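Local coordinates for D-mandelate dehydrogenase (Rhodotorula graminis, PDB 2W2K), which binds NAD and, as a D-isomer specific 2-hydroxyacid dehydrogenase, probably interconverts D-2-hydroxy acids such as D-mandelate with their 2-oxo acids, at residues B[147-150]-B[151-155]; B[175-178]-B[179-183]; B[241-244]-B[245-248]; B[261-264]-B[265-269]. All blocks are in the same frame, centred on the assembly; numbering follows the deposited sequence.

Interaction 1: B[147-150]-B[151-155]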
loop_
_atom_site.group_PDB
_atom_site.type_symbol
_atom_site.label_atom_id
_atom_site.label_comp_id
_atom_site.label_asym_id
_atom_site.label_seq_id
_atom_site.Cartn_x
_atom_site.Cartn_y
_atom_site.Cartn_z
ATOM N N PHE B 147 -8.679 13.869 -15.004
ATOM C CA PHE B 147 -8.989 12.506 -14.525
ATOM C C PHE B 147 -8.840 11.458 -15.656
ATOM O O PHE B 147 -8.110 10.473 -15.519
ATOM C CB PHE B 147 -10.414 12.475 -13.926
ATOM C CG PHE B 147 -10.809 11.160 -13.256
ATOM C CD1 PHE B 147 -10.921 11.089 -11.862
ATOM C CD2 PHE B 147 -11.121 10.018 -14.014
ATOM C CE1 PHE B 147 -11.319 9.901 -11.232
ATOM C CE2 PHE B 147 -11.507 8.808 -13.405
ATOM C CZ PHE B 147 -11.620 8.748 -12.012
ATOM N N ASN B 148 -9.516 11.673 -16.781
ATOM C CA ASN B 148 -9.402 10.736 -17.900
ATOM C C ASN B 148 -7.997 10.654 -18.522
ATOM O O ASN B 148 -7.541 9.567 -18.932
ATOM C CB ASN B 148 -10.453 11.033 -18.989
ATOM C CG ASN B 148 -11.889 10.781 -18.519
ATOM O OD1 ASN B 148 -12.826 11.458 -18.966
ATOM N ND2 ASN B 148 -12.073 9.806 -17.637
ATOM N N ARG B 149 -7.322 11.790 -18.624
ATOM C CA ARG B 149 -6.012 11.816 -19.263
ATOM C C ARG B 149 -4.965 11.033 -18.452
ATOM O O ARG B 149 -4.167 10.265 -19.022
ATOM C CB ARG B 149 -5.540 13.254 -19.469
ATOM C CG ARG B 149 -4.162 13.381 -20.135
ATOM C CD ARG B 149 -3.783 14.834 -20.413
ATOM N NE ARG B 149 -4.098 15.751 -19.311
ATOM C CZ ARG B 149 -3.306 16.008 -18.266
ATOM N NH1 ARG B 149 -2.128 15.411 -18.136
ATOM N NH2 ARG B 149 -3.702 16.874 -17.338
ATOM N N VAL B 150 -4.972 11.240 -17.137
ATOM C CA VAL B 150 -3.988 10.583 -16.245
ATOM C C VAL B 150 -4.257 9.079 -16.070
ATOM O O VAL B 150 -3.311 8.290 -15.973
ATOM C CB VAL B 150 -3.849 11.334 -14.901
ATOM C CG1 VAL B 150 -3.103 10.482 -13.849
ATOM C CG2 VAL B 150 -3.092 12.635 -15.127
ATOM N N HIS B 151 -5.534 8.693 -16.087
ATOM C CA HIS B 151 -5.968 7.284 -16.123
ATOM C C HIS B 151 -5.294 6.547 -17.287
ATOM O O HIS B 151 -4.732 5.454 -17.108
ATOM C CB HIS B 151 -7.496 7.194 -16.234
ATOM C CG HIS B 151 -8.032 5.792 -16.290
ATOM N ND1 HIS B 151 -8.266 5.128 -17.476
ATOM C CD2 HIS B 151 -8.405 4.942 -15.307
ATOM C CE1 HIS B 151 -8.738 3.921 -17.217
ATOM N NE2 HIS B 151 -8.847 3.788 -15.908
ATOM N N LEU B 152 -5.311 7.163 -18.469
ATOM C CA LEU B 152 -4.678 6.559 -19.663
ATOM C C LEU B 152 -3.141 6.592 -19.607
ATOM O O LEU B 152 -2.489 5.590 -19.922
ATOM C CB LEU B 152 -5.201 7.197 -20.958
ATOM C CG LEU B 152 -6.699 6.975 -21.258
ATOM C CD1 LEU B 152 -7.096 7.644 -22.569
ATOM C CD2 LEU B 152 -7.120 5.489 -21.274
ATOM N N GLU B 153 -2.575 7.723 -19.176
ATOM C CA GLU B 153 -1.124 7.903 -19.095
ATOM C C GLU B 153 -0.460 6.835 -18.195
ATOM O O GLU B 153 0.582 6.258 -18.555
ATOM C CB GLU B 153 -0.785 9.321 -18.606
ATOM C CG GLU B 153 0.729 9.677 -18.626
ATOM C CD GLU B 153 1.085 10.948 -17.840
ATOM O OE1 GLU B 153 0.199 11.815 -17.625
ATOM O OE2 GLU B 153 2.269 11.092 -17.445
ATOM N N ILE B 154 -1.069 6.577 -17.034
ATOM C CA ILE B 154 -0.517 5.597 -16.046
ATOM C C ILE B 154 -0.428 4.161 -16.633
ATOM O O ILE B 154 0.455 3.394 -16.272
ATOM C CB ILE B 154 -1.296 5.673 -14.684
ATOM C CG1 ILE B 154 -0.956 7.002 -13.975
ATOM C CG2 ILE B 154 -1.006 4.445 -13.746
ATOM C CD1 ILE B 154 -1.819 7.337 -12.740
ATOM N N GLY B 155 -1.334 3.819 -17.554
ATOM C CA GLY B 155 -1.348 2.510 -18.181
ATOM C C GLY B 155 -0.128 2.233 -19.048
ATOM O O GLY B 155 0.171 1.064 -19.332
#

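Interaction 2: B[175-178]-B[179-183]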
loop_
_atom_site.group_PDB
_atom_site.type_symbol
_atom_site.label_atom_id
_atom_site.label_comp_id
_atom_site.label_asym_id
_atom_site.label_seq_id
_atom_site.Cartn_x
_atom_site.Cartn_y
_atom_site.Cartn_z
ATOM N N GLN B 175 13.485 -5.682 7.655
ATOM C CA GLN B 175 13.527 -6.182 6.253
ATOM C C GLN B 175 12.985 -7.617 6.071
ATOM O O GLN B 175 12.348 -7.922 5.045
ATOM C CB GLN B 175 14.946 -6.060 5.659
ATOM C CG GLN B 175 15.009 -6.244 4.103
ATOM C CD GLN B 175 14.860 -4.911 3.327
ATOM O OE1 GLN B 175 13.741 -4.506 2.966
ATOM N NE2 GLN B 175 15.988 -4.236 3.069
ATOM N N LYS B 176 13.219 -8.497 7.059
ATOM C CA LYS B 176 12.638 -9.845 7.028
ATOM C C LYS B 176 11.112 -9.794 6.932
ATOM O O LYS B 176 10.504 -10.630 6.230
ATOM C CB LYS B 176 13.110 -10.714 8.221
ATOM C CG LYS B 176 14.605 -11.102 8.151
ATOM C CD LYS B 176 14.990 -11.889 9.437
ATOM C CE LYS B 176 16.445 -12.359 9.422
ATOM N NZ LYS B 176 16.723 -13.169 10.667
ATOM N N GLU B 177 10.502 -8.793 7.581
ATOM C CA GLU B 177 9.030 -8.613 7.506
ATOM C C GLU B 177 8.598 -7.945 6.192
ATOM O O GLU B 177 7.585 -8.348 5.611
ATOM C CB GLU B 177 8.500 -7.815 8.715
ATOM C CG GLU B 177 8.292 -8.674 9.987
ATOM C CD GLU B 177 7.156 -9.691 9.818
ATOM O OE1 GLU B 177 5.973 -9.279 9.894
ATOM O OE2 GLU B 177 7.445 -10.903 9.622
ATOM N N ILE B 178 9.340 -6.916 5.743
ATOM C CA ILE B 178 9.164 -6.381 4.378
ATOM C C ILE B 178 9.160 -7.538 3.332
ATOM O O ILE B 178 8.218 -7.657 2.522
ATOM C CB ILE B 178 10.213 -5.252 4.003
ATOM C CG1 ILE B 178 10.147 -4.056 4.988
ATOM C CG2 ILE B 178 9.988 -4.765 2.545
ATOM C CD1 ILE B 178 11.276 -2.992 4.770
ATOM N N ALA B 179 10.189 -8.400 3.386
ATOM C CA ALA B 179 10.370 -9.490 2.398
ATOM C C ALA B 179 9.284 -10.559 2.500
ATOM O O ALA B 179 8.830 -11.088 1.486
ATOM C CB ALA B 179 11.786 -10.142 2.534
ATOM N N ARG B 180 8.875 -10.893 3.719
ATOM C CA ARG B 180 7.794 -11.890 3.919
ATOM C C ARG B 180 6.495 -11.389 3.239
ATOM O O ARG B 180 5.811 -12.142 2.507
ATOM C CB ARG B 180 7.552 -12.153 5.414
ATOM C CG ARG B 180 6.503 -13.266 5.701
ATOM C CD ARG B 180 6.186 -13.441 7.195
ATOM N NE ARG B 180 5.571 -12.264 7.795
ATOM C CZ ARG B 180 4.293 -11.894 7.627
ATOM N NH1 ARG B 180 3.454 -12.612 6.884
ATOM N NH2 ARG B 180 3.855 -10.797 8.210
ATOM N N LYS B 181 6.175 -10.121 3.471
ATOM C CA LYS B 181 4.958 -9.516 2.903
ATOM C C LYS B 181 5.054 -9.363 1.361
ATOM O O LYS B 181 4.098 -9.679 0.642
ATOM C CB LYS B 181 4.640 -8.196 3.635
ATOM C CG LYS B 181 4.223 -8.388 5.130
ATOM C CD LYS B 181 4.248 -7.027 5.909
ATOM C CE LYS B 181 4.021 -7.279 7.388
ATOM N NZ LYS B 181 4.206 -6.072 8.250
ATOM N N ALA B 182 6.218 -8.934 0.865
ATOM C CA ALA B 182 6.419 -8.744 -0.583
ATOM C C ALA B 182 6.482 -10.063 -1.377
ATOM O O ALA B 182 5.951 -10.126 -2.498
ATOM C CB ALA B 182 7.688 -7.900 -0.853
ATOM N N VAL B 183 7.123 -11.089 -0.793
ATOM C CA VAL B 183 7.297 -12.419 -1.452
ATOM C C VAL B 183 6.030 -13.284 -1.359
ATOM O O VAL B 183 5.463 -13.690 -2.388
ATOM C CB VAL B 183 8.527 -13.237 -0.875
ATOM C CG1 VAL B 183 8.538 -14.679 -1.430
ATOM C CG2 VAL B 183 9.839 -12.510 -1.179
HETATM O O HOH W 1 4.140 -7.494 10.838
#

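Interaction 3: B[241-244]-B[245-248]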
loop_
_atom_site.group_PDB
_atom_site.type_symbol
_atom_site.label_atom_id
_atom_site.label_comp_id
_atom_site.label_asym_id
_atom_site.label_seq_id
_atom_site.Cartn_x
_atom_site.Cartn_y
_atom_site.Cartn_z
ATOM N N ALA B 241 27.519 5.807 -8.071
ATOM C CA ALA B 241 27.930 4.485 -8.649
ATOM C C ALA B 241 26.821 3.413 -8.527
ATOM O O ALA B 241 26.650 2.540 -9.411
ATOM C CB ALA B 241 29.215 3.991 -7.994
ATOM N N PHE B 242 26.073 3.481 -7.429
ATOM C CA PHE B 242 24.962 2.551 -7.207
ATOM C C PHE B 242 23.880 2.751 -8.269
ATOM O O PHE B 242 23.412 1.762 -8.876
ATOM C CB PHE B 242 24.350 2.728 -5.807
ATOM C CG PHE B 242 23.349 1.639 -5.431
ATOM C CD1 PHE B 242 23.762 0.530 -4.713
ATOM C CD2 PHE B 242 21.996 1.735 -5.809
ATOM C CE1 PHE B 242 22.861 -0.506 -4.360
ATOM C CE2 PHE B 242 21.061 0.720 -5.432
ATOM C CZ PHE B 242 21.507 -0.416 -4.715
ATOM N N PHE B 243 23.477 4.006 -8.489
ATOM C CA PHE B 243 22.459 4.322 -9.503
ATOM C C PHE B 243 22.939 3.976 -10.925
ATOM O O PHE B 243 22.150 3.445 -11.748
ATOM C CB PHE B 243 21.964 5.775 -9.418
ATOM C CG PHE B 243 21.193 6.094 -8.152
ATOM C CD1 PHE B 243 20.018 5.381 -7.824
ATOM C CD2 PHE B 243 21.632 7.102 -7.284
ATOM C CE1 PHE B 243 19.296 5.659 -6.639
ATOM C CE2 PHE B 243 20.915 7.397 -6.097
ATOM C CZ PHE B 243 19.742 6.679 -5.782
ATOM N N ALA B 244 24.221 4.245 -11.212
ATOM C CA ALA B 244 24.806 3.818 -12.510
ATOM C C ALA B 244 24.642 2.321 -12.776
ATOM O O ALA B 244 24.415 1.886 -13.951
ATOM C CB ALA B 244 26.309 4.260 -12.636
ATOM N N ALA B 245 24.730 1.520 -11.705
ATOM C CA ALA B 245 24.585 0.048 -11.801
ATOM C C ALA B 245 23.139 -0.456 -11.940
ATOM O O ALA B 245 22.932 -1.574 -12.415
ATOM C CB ALA B 245 25.316 -0.681 -10.625
ATOM N N MET B 246 22.149 0.378 -11.580
ATOM C CA MET B 246 20.728 -0.016 -11.690
ATOM C C MET B 246 20.224 -0.142 -13.136
ATOM O O MET B 246 20.781 0.467 -14.058
ATOM C CB MET B 246 19.824 0.939 -10.871
ATOM C CG MET B 246 20.074 0.840 -9.350
ATOM S SD MET B 246 18.969 1.885 -8.346
ATOM C CE MET B 246 17.431 0.933 -8.405
ATOM N N LYS B 247 19.173 -0.936 -13.346
ATOM C CA LYS B 247 18.645 -1.074 -14.707
ATOM C C LYS B 247 17.779 0.132 -15.103
ATOM O O LYS B 247 17.189 0.779 -14.232
ATOM C CB LYS B 247 17.926 -2.410 -14.913
ATOM C CG LYS B 247 16.675 -2.615 -14.177
ATOM C CD LYS B 247 16.155 -4.066 -14.374
ATOM C CE LYS B 247 16.887 -5.013 -13.448
ATOM N NZ LYS B 247 16.437 -6.399 -13.585
ATOM N N PRO B 248 17.723 0.456 -16.409
ATOM C CA PRO B 248 16.859 1.559 -16.877
ATOM C C PRO B 248 15.397 1.335 -16.497
ATOM O O PRO B 248 14.881 0.226 -16.664
ATOM C CB PRO B 248 17.027 1.503 -18.408
ATOM C CG PRO B 248 18.428 0.880 -18.590
ATOM C CD PRO B 248 18.455 -0.181 -17.532
#

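Interaction 4: B[261-264]-B[265-269]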
loop_
_atom_site.group_PDB
_atom_site.type_symbol
_atom_site.label_atom_id
_atom_site.label_comp_id
_atom_site.label_asym_id
_atom_site.label_seq_id
_atom_site.Cartn_x
_atom_site.Cartn_y
_atom_site.Cartn_z
ATOM N N ILE B 261 20.879 7.666 1.549
ATOM C CA ILE B 261 20.857 7.975 0.094
ATOM C C ILE B 261 21.264 9.431 -0.189
ATOM O O ILE B 261 20.712 10.353 0.415
ATOM C CB ILE B 261 19.453 7.747 -0.536
ATOM C CG1 ILE B 261 18.949 6.305 -0.263
ATOM C CG2 ILE B 261 19.491 8.032 -2.058
ATOM C CD1 ILE B 261 17.537 5.971 -0.893
ATOM N N SER B 262 22.206 9.633 -1.117
ATOM C CA SER B 262 22.625 10.995 -1.518
ATOM C C SER B 262 21.480 11.709 -2.292
ATOM O O SER B 262 21.079 11.256 -3.379
ATOM C CB SER B 262 23.896 10.927 -2.375
ATOM O OG SER B 262 24.054 12.147 -3.111
ATOM N N GLN B 263 20.941 12.787 -1.725
ATOM C CA GLN B 263 19.841 13.536 -2.368
ATOM C C GLN B 263 20.178 13.992 -3.801
ATOM O O GLN B 263 19.390 13.789 -4.734
ATOM C CB GLN B 263 19.382 14.702 -1.482
ATOM C CG GLN B 263 18.266 15.598 -2.071
ATOM C CD GLN B 263 17.674 16.521 -1.014
ATOM O OE1 GLN B 263 17.115 16.056 -0.019
ATOM N NE2 GLN B 263 17.810 17.836 -1.215
ATOM N N ASP B 264 21.365 14.567 -3.978
ATOM C CA ASP B 264 21.791 15.033 -5.300
ATOM C C ASP B 264 21.898 13.912 -6.339
ATOM O O ASP B 264 21.443 14.085 -7.476
ATOM C CB ASP B 264 23.106 15.831 -5.212
ATOM C CG ASP B 264 22.944 17.171 -4.488
ATOM O OD1 ASP B 264 21.815 17.708 -4.406
ATOM O OD2 ASP B 264 23.970 17.705 -4.011
ATOM N N ALA B 265 22.465 12.760 -5.947
ATOM C CA ALA B 265 22.552 11.595 -6.852
ATOM C C ALA B 265 21.165 11.066 -7.246
ATOM O O ALA B 265 20.943 10.675 -8.414
ATOM C CB ALA B 265 23.381 10.480 -6.206
ATOM N N LEU B 266 20.243 11.047 -6.273
ATOM C CA LEU B 266 18.857 10.569 -6.511
ATOM C C LEU B 266 18.139 11.475 -7.540
ATOM O O LEU B 266 17.545 10.969 -8.521
ATOM C CB LEU B 266 18.070 10.480 -5.186
ATOM C CG LEU B 266 16.579 10.063 -5.234
ATOM C CD1 LEU B 266 16.394 8.671 -5.851
ATOM C CD2 LEU B 266 15.933 10.148 -3.845
ATOM N N ILE B 267 18.227 12.798 -7.315
ATOM C CA ILE B 267 17.665 13.823 -8.228
ATOM C C ILE B 267 18.160 13.615 -9.660
ATOM O O ILE B 267 17.368 13.614 -10.598
ATOM C CB ILE B 267 17.962 15.311 -7.755
ATOM C CG1 ILE B 267 17.139 15.682 -6.511
ATOM C CG2 ILE B 267 17.604 16.307 -8.861
ATOM C CD1 ILE B 267 17.773 16.802 -5.661
ATOM N N ALA B 268 19.470 13.412 -9.818
ATOM C CA ALA B 268 20.096 13.241 -11.138
ATOM C C ALA B 268 19.613 11.995 -11.882
ATOM O O ALA B 268 19.387 12.023 -13.099
ATOM C CB ALA B 268 21.613 13.212 -10.993
ATOM N N ALA B 269 19.482 10.894 -11.138
ATOM C CA ALA B 269 19.030 9.607 -11.696
ATOM C C ALA B 269 17.558 9.632 -12.129
ATOM O O ALA B 269 17.193 8.965 -13.097
ATOM C CB ALA B 269 19.302 8.467 -10.693
#

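Interaction 1: B[147-150]-B[151-155]
E153 OE1 lies obliquely to the guanidinium of R149, one helical turn back, and 4.3 Å from R149 NH1: opposite charges that attract but do not form a salt bridge. E153 is instead taken up by other partners. Its chain is extended, CG lying trans to the backbone N (chi1 -174°), which carries OE1 to the hydroxyl of Y134 and OE2 to K297. F147 and H151, whose side chains both pack against a neighbouring subunit, are linked across the contact by the backbone bond from H151 N to F147 O (3.2 Å). On the buried side V150 and I154 meet by their branches, V150 CG1 lying 3.6 Å from I154 CD1, while I154 CG1 runs 3.3 Å past V150 O. Both side chains rest on Y134 of helix 132-139. Further backbone bonds, E153 N to R149 O and I154 N to V150 O (each 3.0 Å), continue the last turns of helix 144-154. The chemistry is thus divided: an apolar seam and an anchored carboxylate fix this helix to its own chain, whereas the R149 charge probably adds only a diffuse attraction at an exposed surface.

Interaction 2: B[175-178]-B[179-183]
R180 reaches back along its helix to E177, and its chain can be followed from K176 O to the carboxylate. CB sits 3.4 Å from K176 O; with CG trans to the backbone N (chi1 -176°) and a bend at chi3, the chain then turns beside that of E177, pointing the same way, and CD passes 3.7 Å from E177 OE2. NE donates to E177 OE2 at 2.9 Å and NH2 to E177 OE1 at 3.1 Å, a side-on, two-nitrogen salt bridge. Both oxygens lie at the guanidinium edge and are met on their syn sides, though the two planes are 28° apart. This pair rides on helix 173-185, the crossover between strands 165-169 and 189-193 in the Rossmann-type domain; the helix opens with A173 and I174, which bind NAD. NH1 and NH2 also donate to backbone of a neighbouring subunit, and replacing R180 by a leucine would probably leave the E177 carboxylate without its mate and that subunit's backbone without its donors. A water bridges E177 OE1, 2.7 Å away, to K181 NZ, which is paired more directly with D119. On the inner side of the helix, I178 packs on S118, A121 and I125 of helix 114-130.

Interaction 3: B[241-244]-B[245-248]
A single sulfur serves two aromatic rings: M246 SD lies 4.9 Å from the centroid of the F242 ring and the same distance from that of F243, well off the normal of each. These are Met-aromatic contacts in which the sulfur meets both rings obliquely. Its nearest ring atoms are F242 CE2 at 3.8 Å and F243 CD1 at 3.7 Å. The two rings reach the sulfur from different directions, F242 with CG trans to the backbone N (chi1 -170°), F243 with CG trans to the carbonyl carbon (chi1 -66°) and its side chain alongside the methionine. M246 CG adds to the grip, 4.0 Å from F242 CE2. The F242 ring also packs on A218 and V224, residues that M246 touches as well, and an alanine at F242 would probably open a gap beside them and leave the thioether, still touched by F243, with more freedom to turn.

The backbone beneath is tightening and then leaving the helix. A245 N donates to A241 O, with a weak second bond to F242 O. M246 N bonds three residues back, to F243 O at 3.1 Å, approaching from above the carbonyl plane, and has a weak bond to F242 O as well. F243 O also accepts from K274 NZ, which gives this carbonyl a second donor. Met-aromatic packing under a tightened C-terminal turn here closes helix 240-245 against helix 214-220 and strand 223-226, just before strand 250-254 of the Rossmann-type nucleotide-binding domain.

Interaction 4: B[261-264]-B[265-269]
S262 and A265 meet closely at the start of this helix, with S262 OG 3.6 Å from A265 CB. Having swung trans to its own N (chi1 161°), that hydroxyl also accepts from A265 N in a weak bond of 3.3 Å. The packing is as close at the flank, where I267 CD1 lies 3.8 Å from Q263 CG and 3.5 Å from Q263 O, the apolar stem of the glutamine serving as its neighbour, and S290 borders both residues. Inside, I261 points at the following turn and meets L266 more loosely, CG2 lying 4.2 Å from L266 CB, yet the pair is buried: both side chains also rest on I252 of strand 250-254, and L266 extends to L275 and L280 of strand 275-280.

On the outer side D264 and A268 are exposed. Their link is mainly backbone, A268 N to D264 O at 3.1 Å, and the D264 carboxylate stands in the first turn of the helix, where its negative charge would probably be eased by the helix dipole. Backbone bonds from L266 N to S262 O and from I267 N to Q263 O, both 3.0 Å, hold the opening turns, while E284 accepts from Q263 N. A serine N-cap, its hydroxyl accepting weakly from A265 N in the first turn, thus begins helix 263-271, the crossover between strands 250-254 and 275-280 in a Rossmann-type beta-alpha-beta unit.

From the N terminus the four contacts follow in series; none nests in or crosses another, and each joins neighbouring turns rather than closing a long loop. Interaction 1 is on helix 144-154, ahead of strand 165-169 and facing a neighbouring subunit. Interaction 2 follows in the first crossover helix after that strand, its centre about 31 Å from that of interaction 1. Interaction 3 ends helix 240-245 before strand 250-254, and interaction 4 opens the next crossover helix, beyond that strand. These last two touch: F243 of interaction 3 lays its ring on I261, L266 and A269 of interaction 4, uniting two helices of the Rossmann-type domain.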